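PDB 3AK2: superoxide dismutase [Mn/Fe] from Aeropyrum pernix, which catalyses the dismutation of superoxide to dioxygen and hydrogen peroxide, and is a cambialistic enzyme, able to work with manganese or iron. Local coordinates for residues A[77-82]-A[167-172]; A[37-42]-A[148-153]; A[29-34]-A[163-168]. All coordinates share one frame; numbering follows the deposited sequence.

Contact 1 of 3, residues A[77-82]-A[167-172]; sequences IMHTIF and WEHAYY. With MN (manganese (II) ion), chain E.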
loop_
_atom_site.group_PDB
_atom_site.type_symbol
_atom_site.label_atom_id
_atom_site.label_comp_id
_atom_site.label_asym_id
_atom_site.label_seq_id
_atom_site.Cartn_x
_atom_site.Cartn_y
_atom_site.Cartn_z
ATOM N N ILE A 77 17.088 2.173 8.501
ATOM C CA ILE A 77 17.976 2.922 7.617
ATOM C C ILE A 77 17.535 4.377 7.420
ATOM O O ILE A 77 18.373 5.275 7.384
ATOM C CB ILE A 77 18.230 2.194 6.283
ATOM C CG1 ILE A 77 19.477 2.783 5.612
ATOM C CG2 ILE A 77 16.983 2.201 5.383
ATOM C CD1 ILE A 77 19.956 2.005 4.421
ATOM N N MET A 78 16.229 4.617 7.328
ATOM C CA MET A 78 15.737 5.982 7.143
ATOM C C MET A 78 16.086 6.869 8.335
ATOM O O MET A 78 16.529 8.002 8.149
ATOM C CB MET A 78 14.232 6.019 6.846
ATOM C CG MET A 78 13.815 5.316 5.551
ATOM S SD MET A 78 14.461 6.078 4.043
ATOM C CE MET A 78 13.422 7.547 3.935
ATOM N N HIS A 79 15.920 6.362 9.557
ATOM C CA HIS A 79 16.305 7.150 10.739
ATOM C C HIS A 79 17.818 7.315 10.846
ATOM O O HIS A 79 18.302 8.357 11.282
ATOM C CB HIS A 79 15.717 6.564 12.026
ATOM C CG HIS A 79 14.236 6.743 12.140
ATOM N ND1 HIS A 79 13.339 5.904 11.513
ATOM C CD2 HIS A 79 13.492 7.672 12.788
ATOM C CE1 HIS A 79 12.108 6.308 11.771
ATOM N NE2 HIS A 79 12.172 7.379 12.543
ATOM N N THR A 80 18.559 6.290 10.436
ATOM C CA THR A 80 20.021 6.339 10.424
ATOM C C THR A 80 20.540 7.471 9.534
ATOM O O THR A 80 21.548 8.099 9.859
ATOM C CB THR A 80 20.600 4.972 9.999
ATOM O OG1 THR A 80 20.291 4.000 11.004
ATOM C CG2 THR A 80 22.116 5.025 9.797
ATOM N N ILE A 81 19.844 7.742 8.433
ATOM C CA ILE A 81 20.187 8.868 7.562
ATOM C C ILE A 81 19.659 10.187 8.150
ATOM O O ILE A 81 20.352 11.210 8.127
ATOM C CB ILE A 81 19.650 8.644 6.129
ATOM C CG1 ILE A 81 20.258 7.369 5.529
ATOM C CG2 ILE A 81 19.931 9.863 5.247
ATOM C CD1 ILE A 81 19.603 6.913 4.237
ATOM N N PHE A 82 18.446 10.144 8.701
ATOM C CA PHE A 82 17.769 11.321 9.257
ATOM C C PHE A 82 18.595 12.078 10.306
ATOM O O PHE A 82 18.702 13.307 10.240
ATOM C CB PHE A 82 16.411 10.894 9.830
ATOM C CG PHE A 82 15.555 12.025 10.345
ATOM C CD1 PHE A 82 15.188 13.083 9.523
ATOM C CD2 PHE A 82 15.077 12.000 11.656
ATOM C CE1 PHE A 82 14.379 14.119 10.009
ATOM C CE2 PHE A 82 14.262 13.019 12.147
ATOM C CZ PHE A 82 13.916 14.082 11.324
ATOM N N TRP A 167 6.382 11.489 9.822
ATOM C CA TRP A 167 5.529 10.751 10.743
ATOM C C TRP A 167 5.074 11.728 11.816
ATOM O O TRP A 167 5.808 12.656 12.165
ATOM C CB TRP A 167 6.284 9.609 11.401
ATOM C CG TRP A 167 6.445 8.392 10.544
ATOM C CD1 TRP A 167 7.089 8.311 9.338
ATOM C CD2 TRP A 167 5.978 7.076 10.841
ATOM N NE1 TRP A 167 7.041 7.023 8.865
ATOM C CE2 TRP A 167 6.374 6.241 9.772
ATOM C CE3 TRP A 167 5.263 6.516 11.908
ATOM C CZ2 TRP A 167 6.069 4.875 9.735
ATOM C CZ3 TRP A 167 4.963 5.163 11.876
ATOM C CH2 TRP A 167 5.368 4.356 10.795
ATOM N N GLU A 168 3.875 11.523 12.343
ATOM C CA GLU A 168 3.338 12.447 13.338
ATOM C C GLU A 168 4.228 12.530 14.579
ATOM O O GLU A 168 4.397 13.613 15.142
ATOM C CB GLU A 168 1.889 12.092 13.673
ATOM C CG GLU A 168 0.965 12.272 12.467
ATOM C CD GLU A 168 -0.485 11.933 12.736
ATOM O OE1 GLU A 168 -0.761 10.923 13.415
ATOM O OE2 GLU A 168 -1.355 12.679 12.234
ATOM N N HIS A 169 4.830 11.410 14.976
ATOM C CA HIS A 169 5.722 11.403 16.137
ATOM C C HIS A 169 6.940 12.315 15.992
ATOM O O HIS A 169 7.588 12.639 16.986
ATOM C CB HIS A 169 6.159 9.982 16.531
ATOM C CG HIS A 169 7.038 9.295 15.525
ATOM N ND1 HIS A 169 6.659 8.133 14.888
ATOM C CD2 HIS A 169 8.287 9.575 15.075
ATOM C CE1 HIS A 169 7.626 7.735 14.079
ATOM N NE2 HIS A 169 8.625 8.595 14.170
ATOM N N ALA A 170 7.270 12.705 14.763
ATOM C CA ALA A 170 8.413 13.580 14.530
ATOM C C ALA A 170 8.132 15.038 14.903
ATOM O O ALA A 170 9.066 15.827 15.061
ATOM C CB ALA A 170 8.892 13.471 13.076
ATOM N N TYR A 171 6.860 15.399 15.063
ATOM C CA TYR A 171 6.527 16.806 15.275
ATOM C C TYR A 171 5.353 17.102 16.206
ATOM O O TYR A 171 5.227 18.235 16.676
ATOM C CB TYR A 171 6.293 17.503 13.930
ATOM C CG TYR A 171 5.163 16.925 13.103
ATOM C CD1 TYR A 171 3.838 17.309 13.320
ATOM C CD2 TYR A 171 5.422 15.994 12.094
ATOM C CE1 TYR A 171 2.800 16.779 12.557
ATOM C CE2 TYR A 171 4.390 15.464 11.324
ATOM C CZ TYR A 171 3.087 15.853 11.564
ATOM O OH TYR A 171 2.074 15.336 10.794
ATOM N N TYR A 172 4.499 16.115 16.469
ATOM C CA TYR A 172 3.200 16.389 17.105
ATOM C C TYR A 172 3.275 17.059 18.474
ATOM O O TYR A 172 2.487 17.960 18.763
ATOM C CB TYR A 172 2.317 15.142 17.178
ATOM C CG TYR A 172 0.857 15.474 16.984
ATOM C CD1 TYR A 172 0.287 15.459 15.712
ATOM C CD2 TYR A 172 0.049 15.836 18.064
ATOM C CE1 TYR A 172 -1.049 15.785 15.519
ATOM C CE2 TYR A 172 -1.289 16.161 17.880
ATOM C CZ TYR A 172 -1.831 16.130 16.608
ATOM O OH TYR A 172 -3.158 16.451 16.429
HETATM MN MN MN E . 10.390 8.649 12.834
HETATM O O HOH W 1 9.370 7.748 11.208
#
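H79 and H169 meet through a shared manganese ion, each bringing the NE2 edge of its imidazole to the metal. The tight part of the contact is confined to this point: H79 NE2 and H169 NE2 each lie 2.2 Å from manganese. Across the ion H79 NE2 is 4.1 Å from H169 NE2, the pair subtending about 135°. H169 can aim its ring inward because CG sits between the backbone N and the carbonyl carbon (chi1 67°), with the CB of W167 3.5 Å above one face of the ring. The other ring nitrogens are held as well, H79 ND1 by the carbonyl of G75 and H169 ND1 by E168 of the second subunit, which fixes the turn of both rings. This is the domain junction of the iron/manganese superoxide dismutases, where a ligand from the alpha-hairpin part and one from the C-terminal part clasp one metal. Away from the ion the segments part; both touching histidines are buried, but T80, next to H79, is partly exposed. F82 CZ stays 5.4 Å from A170 CB, and D165 touches both side chains. Water 1, 2.1 Å from manganese, lies 3.0 Å above the indole plane of W167, toward the rim.

Contact 2 of 3, residues A[37-42]-A[148-153]; sequences NTYVKG and EKHNVL. With EDO (1,2-ethanediol), chain F.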
loop_
_atom_site.group_PDB
_atom_site.type_symbol
_atom_site.label_atom_id
_atom_site.label_comp_id
_atom_site.label_asym_id
_atom_site.label_seq_id
_atom_site.Cartn_x
_atom_site.Cartn_y
_atom_site.Cartn_z
ATOM N N ASN A 37 14.608 2.767 18.075
ATOM C CA ASN A 37 14.943 1.514 18.759
ATOM C C ASN A 37 14.000 0.372 18.387
ATOM O O ASN A 37 14.431 -0.765 18.179
ATOM C CB ASN A 37 14.952 1.705 20.276
ATOM C CG ASN A 37 15.727 0.617 20.998
ATOM O OD1 ASN A 37 16.800 0.204 20.557
ATOM N ND2 ASN A 37 15.186 0.148 22.116
ATOM N N THR A 38 12.712 0.683 18.291
ATOM C CA THR A 38 11.705 -0.312 17.941
ATOM C C THR A 38 11.947 -0.894 16.547
ATOM O O THR A 38 11.788 -2.097 16.340
ATOM C CB THR A 38 10.284 0.272 18.088
ATOM O OG1 THR A 38 10.016 0.500 19.476
ATOM C CG2 THR A 38 9.224 -0.670 17.532
ATOM N N TYR A 39 12.346 -0.051 15.596
ATOM C CA TYR A 39 12.617 -0.550 14.245
ATOM C C TYR A 39 13.847 -1.447 14.215
ATOM O O TYR A 39 13.855 -2.486 13.549
ATOM C CB TYR A 39 12.739 0.589 13.230
ATOM C CG TYR A 39 11.606 1.585 13.301
ATOM C CD1 TYR A 39 10.275 1.165 13.314
ATOM C CD2 TYR A 39 11.867 2.950 13.355
ATOM C CE1 TYR A 39 9.236 2.088 13.393
ATOM C CE2 TYR A 39 10.844 3.872 13.434
ATOM C CZ TYR A 39 9.537 3.442 13.453
ATOM O OH TYR A 39 8.532 4.380 13.520
ATOM N N VAL A 40 14.882 -1.068 14.957
ATOM C CA VAL A 40 16.067 -1.910 15.074
ATOM C C VAL A 40 15.675 -3.289 15.609
ATOM O O VAL A 40 16.017 -4.315 15.017
ATOM C CB VAL A 40 17.138 -1.264 15.982
ATOM C CG1 VAL A 40 18.317 -2.215 16.199
ATOM C CG2 VAL A 40 17.615 0.055 15.384
ATOM N N LYS A 41 14.939 -3.308 16.718
ATOM C CA LYS A 41 14.485 -4.567 17.308
ATOM C C LYS A 41 13.614 -5.370 16.339
ATOM O O LYS A 41 13.758 -6.586 16.240
ATOM C CB LYS A 41 13.705 -4.313 18.599
ATOM C CG LYS A 41 14.512 -3.677 19.724
ATOM C CD LYS A 41 13.646 -3.427 20.964
ATOM C CE LYS A 41 12.456 -2.502 20.712
ATOM N NZ LYS A 41 12.745 -1.074 21.023
ATOM N N GLY A 42 12.712 -4.687 15.637
ATOM C CA GLY A 42 11.820 -5.344 14.691
ATOM C C GLY A 42 12.552 -5.982 13.527
ATOM O O GLY A 42 12.176 -7.063 13.067
ATOM N N GLU A 148 5.801 6.566 1.873
ATOM C CA GLU A 148 4.761 6.358 2.884
ATOM C C GLU A 148 5.206 5.245 3.830
ATOM O O GLU A 148 5.949 4.346 3.425
ATOM C CB GLU A 148 3.415 6.044 2.224
ATOM C CG GLU A 148 2.804 7.266 1.539
ATOM C CD GLU A 148 1.467 7.003 0.864
ATOM O OE1 GLU A 148 1.114 7.794 -0.036
ATOM O OE2 GLU A 148 0.772 6.020 1.222
ATOM N N LYS A 149 4.762 5.299 5.086
ATOM C CA LYS A 149 5.365 4.482 6.144
ATOM C C LYS A 149 6.884 4.626 6.027
ATOM O O LYS A 149 7.377 5.750 5.993
ATOM C CB LYS A 149 4.901 3.016 6.084
ATOM C CG LYS A 149 3.407 2.827 6.381
ATOM C CD LYS A 149 3.050 1.398 6.807
ATOM C CE LYS A 149 3.212 0.381 5.700
ATOM N NZ LYS A 149 2.673 -0.917 6.189
ATOM N N HIS A 150 7.612 3.513 5.947
ATOM C CA HIS A 150 9.045 3.548 5.650
ATOM C C HIS A 150 9.376 2.887 4.333
ATOM O O HIS A 150 10.504 2.994 3.848
ATOM C CB HIS A 150 9.825 2.830 6.739
ATOM C CG HIS A 150 9.634 3.424 8.087
ATOM N ND1 HIS A 150 9.299 2.681 9.199
ATOM C CD2 HIS A 150 9.720 4.707 8.498
ATOM C CE1 HIS A 150 9.190 3.489 10.240
ATOM N NE2 HIS A 150 9.439 4.722 9.839
ATOM N N ASN A 151 8.389 2.206 3.756
ATOM C CA ASN A 151 8.647 1.161 2.767
ATOM C C ASN A 151 7.536 1.077 1.738
ATOM O O ASN A 151 7.239 0.002 1.232
ATOM C CB ASN A 151 8.800 -0.193 3.475
ATOM C CG ASN A 151 7.532 -0.620 4.201
ATOM O OD1 ASN A 151 6.729 0.214 4.638
ATOM N ND2 ASN A 151 7.354 -1.923 4.344
ATOM N N VAL A 152 6.902 2.209 1.450
ATOM C CA VAL A 152 5.881 2.289 0.416
ATOM C C VAL A 152 6.240 3.493 -0.445
ATOM O O VAL A 152 6.495 4.583 0.074
ATOM C CB VAL A 152 4.457 2.425 1.018
ATOM C CG1 VAL A 152 3.395 2.543 -0.082
ATOM C CG2 VAL A 152 4.139 1.241 1.945
ATOM N N LEU A 153 6.280 3.274 -1.757
ATOM C CA LEU A 153 6.712 4.262 -2.768
ATOM C C LEU A 153 8.222 4.371 -2.909
ATOM O O LEU A 153 8.701 4.969 -3.874
ATOM C CB LEU A 153 6.113 5.663 -2.555
ATOM C CG LEU A 153 4.597 5.789 -2.391
ATOM C CD1 LEU A 153 4.204 7.248 -2.197
ATOM C CD2 LEU A 153 3.843 5.176 -3.559
HETATM C C1 EDO F . -0.267 2.430 4.199
HETATM O O1 EDO F . 0.178 2.072 5.512
HETATM C C2 EDO F . 0.836 3.201 3.489
HETATM O O2 EDO F . 0.598 4.603 3.653
#
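Y39 offers the face of its phenol ring to the imidazole edge of H150, a T-shaped (edge-to-face) aromatic pair that links the long helix 25-54 to the loop between two strands of the C-terminal domain's antiparallel sheet. Following the helix from its N-terminal side, Y39 is the residue that carries the whole contact on its side. Its CG stands anti to the carbonyl carbon (chi1 -49°), sending the ring out toward the loop, where H150 CE1 ends 3.2 Å from Y39 CZ, a snug approach. The same CE1 stands over one face of the phenol ring, offset from the centre toward the rim on the hydroxyl side. The ring planes are 76° apart and their centroids 4.5 Å. With an alanine here, the CE1 edge of H150 would probably lose the aromatic face it rests on, opening a gap between helix and loop. V40 points to another neighbourhood, packing on Y7 and H76, and the helix runs on regularly to G42, whose N bonds to the carbonyl of T38. On the loop side, N151 and V152 both face E148 in a classic beta bulge where strand 141-148 ends, and H150 is also stacked on W167. E148 and K149 turn to other subunits, E148 forming a salt bridge with R67 of the third and K149 with E126 of the second. Back at the aromatic pair, Y39 OH lies in the plane of the imidazole at its edge, 3.8 Å from H150 NE2.

Contact 3 of 3, residues A[29-34]-A[163-168]; sequences KLHHQK and VIDVWE. With MN (manganese (II) ion), chain E.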
loop_
_atom_site.group_PDB
_atom_site.type_symbol
_atom_site.label_atom_id
_atom_site.label_comp_id
_atom_site.label_asym_id
_atom_site.label_seq_id
_atom_site.Cartn_x
_atom_site.Cartn_y
_atom_site.Cartn_z
ATOM N N LYS A 29 14.304 12.725 22.093
ATOM C CA LYS A 29 14.513 11.603 23.007
ATOM C C LYS A 29 13.573 10.428 22.724
ATOM O O LYS A 29 14.027 9.294 22.571
ATOM C CB LYS A 29 14.398 12.058 24.467
ATOM C CG LYS A 29 14.795 10.993 25.477
ATOM C CD LYS A 29 14.943 11.580 26.872
ATOM C CE LYS A 29 15.506 10.557 27.845
ATOM N NZ LYS A 29 16.927 10.226 27.547
ATOM N N LEU A 30 12.271 10.691 22.656
ATOM C CA LEU A 30 11.307 9.637 22.340
ATOM C C LEU A 30 11.566 9.056 20.958
ATOM O O LEU A 30 11.471 7.850 20.753
ATOM C CB LEU A 30 9.875 10.172 22.397
ATOM C CG LEU A 30 9.320 10.575 23.761
ATOM C CD1 LEU A 30 8.049 11.381 23.575
ATOM C CD2 LEU A 30 9.047 9.347 24.621
ATOM N N HIS A 31 11.891 9.925 20.012
ATOM C CA HIS A 31 12.050 9.520 18.625
ATOM C C HIS A 31 13.185 8.511 18.487
ATOM O O HIS A 31 13.071 7.510 17.772
ATOM C CB HIS A 31 12.332 10.746 17.771
ATOM C CG HIS A 31 12.019 10.558 16.323
ATOM N ND1 HIS A 31 12.098 11.585 15.408
ATOM C CD2 HIS A 31 11.611 9.467 15.632
ATOM C CE1 HIS A 31 11.768 11.131 14.212
ATOM N NE2 HIS A 31 11.459 9.850 14.323
ATOM N N HIS A 32 14.271 8.783 19.199
ATOM C CA HIS A 32 15.460 7.960 19.158
ATOM C C HIS A 32 15.294 6.709 20.014
ATOM O O HIS A 32 15.476 5.587 19.531
ATOM C CB HIS A 32 16.646 8.794 19.644
ATOM C CG HIS A 32 17.957 8.080 19.611
ATOM N ND1 HIS A 32 18.739 7.914 20.733
ATOM C CD2 HIS A 32 18.632 7.499 18.590
ATOM C CE1 HIS A 32 19.839 7.261 20.406
ATOM N NE2 HIS A 32 19.799 6.998 19.113
ATOM N N GLN A 33 14.938 6.913 21.282
ATOM C CA GLN A 33 14.905 5.833 22.272
ATOM C C GLN A 33 13.730 4.886 22.120
ATOM O O GLN A 33 13.836 3.706 22.461
ATOM C CB GLN A 33 14.917 6.397 23.699
ATOM C CG GLN A 33 16.182 7.171 24.037
ATOM C CD GLN A 33 16.277 7.576 25.499
ATOM O OE1 GLN A 33 17.351 7.953 25.974
ATOM N NE2 GLN A 33 15.161 7.511 26.216
ATOM N N LYS A 34 12.605 5.397 21.630
ATOM C CA LYS A 34 11.415 4.571 21.488
ATOM C C LYS A 34 11.221 4.127 20.045
ATOM O O LYS A 34 11.269 2.934 19.750
ATOM C CB LYS A 34 10.173 5.289 22.038
ATOM C CG LYS A 34 10.273 5.683 23.517
ATOM C CD LYS A 34 10.357 4.454 24.423
ATOM C CE LYS A 34 10.203 4.815 25.894
ATOM N NZ LYS A 34 11.447 5.395 26.459
ATOM N N VAL A 163 16.707 13.334 3.921
ATOM C CA VAL A 163 15.354 12.882 4.232
ATOM C C VAL A 163 14.756 13.725 5.350
ATOM O O VAL A 163 15.477 14.186 6.243
ATOM C CB VAL A 163 15.295 11.361 4.616
ATOM C CG1 VAL A 163 15.907 10.487 3.520
ATOM C CG2 VAL A 163 15.972 11.089 5.956
ATOM N N ILE A 164 13.447 13.941 5.283
ATOM C CA ILE A 164 12.712 14.545 6.390
ATOM C C ILE A 164 11.609 13.589 6.828
ATOM O O ILE A 164 10.817 13.116 6.013
ATOM C CB ILE A 164 12.141 15.956 6.064
ATOM C CG1 ILE A 164 11.456 16.547 7.308
ATOM C CG2 ILE A 164 11.195 15.905 4.870
ATOM C CD1 ILE A 164 10.828 17.929 7.121
ATOM N N ASP A 165 11.580 13.307 8.121
ATOM C CA ASP A 165 10.569 12.449 8.713
ATOM C C ASP A 165 9.313 13.274 8.952
ATOM O O ASP A 165 9.356 14.269 9.689
ATOM C CB ASP A 165 11.103 11.912 10.037
ATOM C CG ASP A 165 10.247 10.812 10.629
ATOM O OD1 ASP A 165 9.190 10.451 10.060
ATOM O OD2 ASP A 165 10.662 10.301 11.680
ATOM N N VAL A 166 8.208 12.889 8.314
ATOM C CA VAL A 166 6.916 13.520 8.582
ATOM C C VAL A 166 5.896 12.559 9.195
ATOM O O VAL A 166 4.686 12.790 9.119
ATOM C CB VAL A 166 6.334 14.282 7.359
ATOM C CG1 VAL A 166 7.179 15.514 7.041
ATOM C CG2 VAL A 166 6.215 13.377 6.142
ATOM N N TRP A 167 6.382 11.489 9.822
ATOM C CA TRP A 167 5.529 10.751 10.743
ATOM C C TRP A 167 5.074 11.728 11.816
ATOM O O TRP A 167 5.808 12.656 12.165
ATOM C CB TRP A 167 6.284 9.609 11.401
ATOM C CG TRP A 167 6.445 8.392 10.544
ATOM C CD1 TRP A 167 7.089 8.311 9.338
ATOM C CD2 TRP A 167 5.978 7.076 10.841
ATOM N NE1 TRP A 167 7.041 7.023 8.865
ATOM C CE2 TRP A 167 6.374 6.241 9.772
ATOM C CE3 TRP A 167 5.263 6.516 11.908
ATOM C CZ2 TRP A 167 6.069 4.875 9.735
ATOM C CZ3 TRP A 167 4.963 5.163 11.876
ATOM C CH2 TRP A 167 5.368 4.356 10.795
ATOM N N GLU A 168 3.875 11.523 12.343
ATOM C CA GLU A 168 3.338 12.447 13.338
ATOM C C GLU A 168 4.228 12.530 14.579
ATOM O O GLU A 168 4.397 13.613 15.142
ATOM C CB GLU A 168 1.889 12.092 13.673
ATOM C CG GLU A 168 0.965 12.272 12.467
ATOM C CD GLU A 168 -0.485 11.933 12.736
ATOM O OE1 GLU A 168 -0.761 10.923 13.415
ATOM O OE2 GLU A 168 -1.355 12.679 12.234
HETATM MN MN MN E . 10.390 8.649 12.834
HETATM O O HOH W 1 9.370 7.748 11.208
#
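The side chains of H31 and D165 approach each other from opposite directions and meet at the manganese ion roughly at right angles, the imidazole plane and the carboxylate plane turned 42° apart. The acid oxygen D165 OD2 lies at the edge of the H31 ring, in its plane, and its 2.8 Å separation from H31 NE2 is not a hydrogen bond, since both atoms spend themselves on the metal. H31 NE2 binds at 2.2 Å. OD2 of D165 is closer to manganese, at 2.0 Å. In both residues CG lies anti to the backbone N, at a chi1 of -170° in D165, and this extended start carries each group across to the ion. The second carboxylate oxygen fixes the rotation of the acid: D165 OD1 accepts from W167 N at 3.0 Å, the donor standing out of the carboxylate plane, which makes an Asx turn just past strand 159-165. Water 1 adds a weak bond to the same OD1, so the acid touches the solvent ligand as well as the metal. H31 NE2 and water 1 stand almost in line across manganese, at about 171°, while D165, H79 and H169 lie round the middle: the trigonal-bipyramidal metal site, three histidines, one aspartate and a water, of the iron/manganese superoxide dismutases.

Contacts 1 and 3 are two halves of one metal site: their centres are 3 Å apart, they share W167, E168 and water 1, and H31 NE2 comes within 3.1 Å of both H79 NE2 and H169 NE2. Contact 2, about 10 and 11 Å from them between centres, is the layer behind. It reaches contact 1 where H79 CE1 packs 3.2 Å from Y39 CE2, and both contacts through a probable hydrogen bond from W167 NE1 to K149 O. H150 NE2 lies 3.3 Å from the oxygen of water 1, consistent with a second-shell role for the histidine beside the metal-bound solvent. Helix 25-54 serves contacts 2 and 3 alike.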